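Local atomic coordinates of particle-associated glycoside hydrolase (Acinetobacter phage Fri1, PDB entry 6C72), a protein that probably degrades the capsular polysaccharide of Acinetobacter baumannii as the phage tailspike, opening the way for entry into the host cell. Residues H91-G96 / Q129-H134. Residues are numbered along the deposited sequence; the frame is centred on the assembly and turned at random.
Sequences HATQAG and QLPKGH. With ZN (zinc ion), chain E; ZN (zinc ion), chain F; ZN (zinc ion), chain D.
The imidazole of His91 lies alongside the aliphatic part of Gln129, the two side chains running the same way from paired positions of a parallel beta bridge. Gln129 CB sits over one ring face, 4.1 Å from the centroid of the His91 ring, in a CH-pi contact, and CG approaches the ring nitrogen, 3.6 Å from His91 ND1. With CG anti to the backbone N (chi1 179°), Gln129 lays its methylenes against the imidazole; a bend at chi2 then carries the amide off, where NE2 donates to Leu130 O and OE1 accepts from Arg148. A long side chain that is greasy near the backbone and polar at its end suits both tasks. The bridge is held by Ala92 N, which gives a nearly straight hydrogen bond (176°) to Gln129 O, and by the backbone bond of Gln129 with Leu90. Gln129 O also receives a bond from a water, so two donors grip this carbonyl. Ala92 opens a 3-10 turn, and its small methyl touches Leu130 CD2, 3.8 Å from Ala92 CB, and also Cys116 of helix 110-122. Farther on, the Thr93 methyl slides past the Pro131 ring. The contact thus joins strands 89-91 and 126-129 at the start of the parallel beta-helix found in many phage tailspikes. Each nitrogen of His91 meets a zinc ion: NE2 at 2.0 Å and ND1 at a longer 2.4 Å. The water on Gln129 O also binds the ND1 zinc, linking metal to backbone. If both metals are present at once, the ring would probably act as a bridging imidazolate; the long ND1 bond is consistent with a weaker second site.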
loop_
_atom_site.group_PDB
_atom_site.type_symbol
_atom_site.label_atom_id
_atom_site.label_comp_id
_atom_site.label_asym_id
_atom_site.label_seq_id
_atom_site.Cartn_x
_atom_site.Cartn_y
_atom_site.Cartn_z
ATOM N N HIS A 91 -12.192 5.367 36.698
ATOM C CA HIS A 91 -10.995 6.041 37.189
ATOM C C HIS A 91 -10.376 5.183 38.288
ATOM O O HIS A 91 -11.055 4.830 39.256
ATOM C CB HIS A 91 -11.332 7.440 37.706
ATOM C CG HIS A 91 -11.749 8.391 36.629
ATOM N ND1 HIS A 91 -10.962 9.449 36.221
ATOM C CD2 HIS A 91 -12.865 8.438 35.862
ATOM C CE1 HIS A 91 -11.572 10.100 35.245
ATOM N NE2 HIS A 91 -12.726 9.505 35.006
ATOM N N ALA A 92 -9.105 4.812 38.124
ATOM C CA ALA A 92 -8.452 3.973 39.121
ATOM C C ALA A 92 -8.469 4.626 40.501
ATOM O O ALA A 92 -8.466 3.923 41.522
ATOM C CB ALA A 92 -7.026 3.652 38.691
ATOM N N THR A 93 -8.492 5.964 40.559
ATOM C CA THR A 93 -8.635 6.618 41.855
ATOM C C THR A 93 -9.917 6.193 42.566
ATOM O O THR A 93 -9.984 6.237 43.804
ATOM C CB THR A 93 -8.608 8.134 41.689
ATOM O OG1 THR A 93 -9.583 8.519 40.715
ATOM C CG2 THR A 93 -7.218 8.624 41.278
ATOM N N GLN A 94 -10.937 5.776 41.822
ATOM C CA GLN A 94 -12.176 5.327 42.445
ATOM C C GLN A 94 -12.060 3.931 43.053
ATOM O O GLN A 94 -13.045 3.433 43.617
ATOM C CB GLN A 94 -13.323 5.381 41.427
ATOM C CG GLN A 94 -13.598 6.803 40.918
ATOM C CD GLN A 94 -14.564 6.853 39.742
ATOM O OE1 GLN A 94 -14.481 6.044 38.815
ATOM N NE2 GLN A 94 -15.480 7.807 39.773
ATOM N N ALA A 95 -10.894 3.287 42.943
ATOM C CA ALA A 95 -10.577 2.081 43.698
ATOM C C ALA A 95 -9.546 2.341 44.783
ATOM O O ALA A 95 -9.051 1.393 45.399
ATOM C CB ALA A 95 -10.074 0.977 42.772
ATOM N N GLY A 96 -9.198 3.598 45.023
ATOM C CA GLY A 96 -8.260 3.946 46.061
ATOM C C GLY A 96 -6.859 4.250 45.587
ATOM O O GLY A 96 -5.999 4.536 46.421
ATOM N N GLN A 129 -8.955 4.661 33.554
ATOM C CA GLN A 129 -8.278 5.949 33.497
ATOM C C GLN A 129 -7.289 6.047 34.649
ATOM O O GLN A 129 -7.649 5.797 35.807
ATOM C CB GLN A 129 -9.298 7.089 33.571
ATOM C CG GLN A 129 -8.695 8.476 33.538
ATOM C CD GLN A 129 -8.101 8.825 32.173
ATOM O OE1 GLN A 129 -8.750 8.651 31.131
ATOM N NE2 GLN A 129 -6.864 9.317 32.171
ATOM N N LEU A 130 -6.071 6.358 34.336
ATOM C CA LEU A 130 -5.093 6.635 35.374
ATOM C C LEU A 130 -4.962 8.137 35.564
ATOM O O LEU A 130 -5.122 8.898 34.611
ATOM C CB LEU A 130 -3.718 6.061 35.031
ATOM C CG LEU A 130 -3.690 4.553 34.839
ATOM C CD1 LEU A 130 -2.285 4.060 34.543
ATOM C CD2 LEU A 130 -4.290 3.857 36.062
ATOM N N PRO A 131 -4.705 8.615 36.770
ATOM C CA PRO A 131 -4.475 10.047 36.973
ATOM C C PRO A 131 -3.034 10.394 36.620
ATOM O O PRO A 131 -2.230 9.547 36.269
ATOM C CB PRO A 131 -4.733 10.221 38.472
ATOM C CG PRO A 131 -4.224 8.939 39.044
ATOM C CD PRO A 131 -4.585 7.861 38.030
ATOM N N LYS A 132 -2.701 11.663 36.765
ATOM C CA LYS A 132 -1.305 12.057 36.707
ATOM C C LYS A 132 -0.560 11.505 37.925
ATOM O O LYS A 132 -1.157 11.150 38.943
ATOM C CB LYS A 132 -1.180 13.581 36.662
ATOM C CG LYS A 132 -1.752 14.204 35.397
ATOM C CD LYS A 132 -1.350 15.646 35.266
ATOM C CE LYS A 132 -2.164 16.513 36.192
ATOM N NZ LYS A 132 -1.606 17.876 36.177
ATOM N N GLY A 133 0.753 11.410 37.795
ATOM C CA GLY A 133 1.620 10.974 38.870
ATOM C C GLY A 133 2.420 9.744 38.480
ATOM O O GLY A 133 2.235 9.154 37.415
ATOM N N HIS A 134 3.339 9.381 39.376
ATOM C CA HIS A 134 4.096 8.142 39.247
ATOM C C HIS A 134 3.321 7.029 39.933
ATOM O O HIS A 134 2.846 7.199 41.061
ATOM C CB HIS A 134 5.496 8.276 39.842
ATOM C CG HIS A 134 6.407 9.156 39.040
ATOM N ND1 HIS A 134 7.364 8.659 38.182
ATOM C CD2 HIS A 134 6.476 10.507 38.933
ATOM C CE1 HIS A 134 8.003 9.662 37.607
ATOM N NE2 HIS A 134 7.477 10.794 38.038
HETATM ZN ZN ZN E . -9.014 10.066 37.446
HETATM ZN ZN ZN F . -13.608 10.409 33.411
HETATM ZN ZN ZN D . 8.023 12.666 37.630
HETATM O O HOH W 1 -7.925 7.755 37.864
HETATM O O HOH W 2 9.382 13.808 38.851
HETATM O O HOH W 3 9.572 12.399 35.667
HETATM O O HOH W 4 6.420 13.827 37.879
HETATM O O HOH W 5 -14.371 11.983 34.129
HETATM O O HOH W 6 -12.058 10.323 31.493
#